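Local structure of superoxide dismutase (Anaplasma phagocytophilum, 3JS4) at residues Val154-Glu157 with Leu162-Val165. The protein probably converts superoxide radicals into oxygen and hydrogen peroxide by cycling the redox state of a bound iron ion. Residues are numbered along the deposited sequence; the frame is centred on the assembly and turned at random.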
loop_
_atom_site.group_PDB
_atom_site.type_symbol
_atom_site.label_atom_id
_atom_site.label_comp_id
_atom_site.label_asym_id
_atom_site.label_seq_id
_atom_site.Cartn_x
_atom_site.Cartn_y
_atom_site.Cartn_z
ATOM N N VAL A 154 2.860 9.165 3.658
ATOM C CA VAL A 154 1.848 9.455 4.674
ATOM C C VAL A 154 1.787 10.927 4.979
ATOM O O VAL A 154 2.757 11.659 4.700
ATOM C CB VAL A 154 2.107 8.697 6.019
ATOM C CG1 VAL A 154 2.146 7.190 5.780
ATOM C CG2 VAL A 154 3.408 9.201 6.715
ATOM N N TYR A 155 0.658 11.357 5.554
ATOM C CA TYR A 155 0.591 12.662 6.193
ATOM C C TYR A 155 0.698 12.504 7.711
ATOM O O TYR A 155 -0.139 11.857 8.339
ATOM C CB TYR A 155 -0.680 13.426 5.813
ATOM C CG TYR A 155 -0.763 14.778 6.492
ATOM C CD1 TYR A 155 -0.055 15.865 6.001
ATOM C CD2 TYR A 155 -1.520 14.954 7.651
ATOM C CE1 TYR A 155 -0.112 17.099 6.627
ATOM C CE2 TYR A 155 -1.579 16.192 8.297
ATOM C CZ TYR A 155 -0.873 17.252 7.773
ATOM O OH TYR A 155 -0.918 18.478 8.384
ATOM N N ASP A 156 1.740 13.106 8.279
ATOM C CA ASP A 156 2.064 13.008 9.691
ATOM C C ASP A 156 1.421 14.202 10.381
ATOM O O ASP A 156 1.854 15.351 10.196
ATOM C CB ASP A 156 3.591 13.019 9.873
ATOM C CG ASP A 156 4.031 12.885 11.327
ATOM O OD1 ASP A 156 4.888 12.023 11.596
ATOM O OD2 ASP A 156 3.538 13.630 12.197
ATOM N N GLU A 157 0.381 13.921 11.160
ATOM C CA GLU A 157 -0.396 14.970 11.825
ATOM C C GLU A 157 0.389 15.813 12.824
ATOM O O GLU A 157 0.067 16.984 13.020
ATOM C CB GLU A 157 -1.632 14.379 12.494
ATOM C CG GLU A 157 -2.694 13.975 11.478
ATOM C CD GLU A 157 -3.735 13.014 12.051
ATOM O OE1 GLU A 157 -3.879 12.951 13.296
ATOM O OE2 GLU A 157 -4.403 12.324 11.244
ATOM N N LEU A 162 4.147 15.810 4.897
ATOM C CA LEU A 162 4.230 14.492 4.301
ATOM C C LEU A 162 5.518 13.841 4.799
ATOM O O LEU A 162 6.503 14.533 5.084
ATOM C CB LEU A 162 4.236 14.588 2.772
ATOM C CG LEU A 162 3.072 15.326 2.090
ATOM C CD1 LEU A 162 3.366 15.474 0.598
ATOM C CD2 LEU A 162 1.734 14.588 2.279
ATOM N N LYS A 163 5.480 12.520 4.950
ATOM C CA LYS A 163 6.649 11.730 5.314
ATOM C C LYS A 163 6.645 10.454 4.480
ATOM O O LYS A 163 5.587 10.009 4.030
ATOM C CB LYS A 163 6.599 11.332 6.791
ATOM C CG LYS A 163 6.672 12.477 7.820
ATOM C CD LYS A 163 8.026 13.114 7.881
ATOM C CE LYS A 163 7.998 14.373 8.757
ATOM N NZ LYS A 163 9.347 14.991 8.803
ATOM N N VAL A 164 7.822 9.861 4.291
ATOM C CA VAL A 164 7.910 8.484 3.797
ATOM C C VAL A 164 8.336 7.566 4.952
ATOM O O VAL A 164 9.319 7.865 5.652
ATOM C CB VAL A 164 8.892 8.378 2.638
ATOM C CG1 VAL A 164 9.013 6.916 2.168
ATOM C CG2 VAL A 164 8.448 9.291 1.452
ATOM N N VAL A 165 7.581 6.486 5.177
ATOM C CA VAL A 165 7.987 5.477 6.161
ATOM C C VAL A 165 7.873 4.079 5.547
ATOM O O VAL A 165 7.105 3.881 4.625
ATOM C CB VAL A 165 7.147 5.523 7.484
ATOM C CG1 VAL A 165 7.296 6.884 8.201
ATOM C CG2 VAL A 165 5.651 5.226 7.232
#
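Val154 and Lys163 face each other as an antiparallel hydrogen-bonded pair near the turn end of the beta hairpin formed by strands 149-156 and 161-168. Val154 N gives its hydrogen to Lys163 O at 2.9 Å, almost straight at 172°, and Lys163 N returns a bond of 2.9 Å to Val154 O. That carbonyl oxygen also receives a CA-H...O contact from Leu162 CA, so two donors of unequal strength share it.

Beta-branched Val154 suits a buried strand position; its chi1 of -58° sets CG2 3.6 Å from Lys163 O and beside the lysine chain. Lys163 CB rests 3.8 Å from Val154 CG2. Lys163 CG lies 3.7 Å from Asp156 CB, and a bend at chi2 (-70°) then turns the chain, which runs on extended through CD and CE and leads NZ away from the neighbouring strand. Lysine thus suits this partly exposed place, packing by CB and CG while its ammonium group reaches outward. Lys163 NZ stops 6.0 Å from Asp156 OD1, too far for a salt bridge; the aspartate suits the strand end because its OD2 accepts a hydrogen bond from Ala159 N in the turn.

On the sheet's other face, buried and suited to bulky apolar groups, Leu162 CD2 meets the Tyr155 ring edge, 4.3 Å from Tyr155 CD1. Leu162 also packs on Met123, Ile124 and Phe128, joining the hairpin to helix 118-128 in the C-terminal domain. Backbone bonds thus set the pairing, carbon contacts support it on both faces, and any attraction between Lys163 and Asp156 is probably long-range and modest.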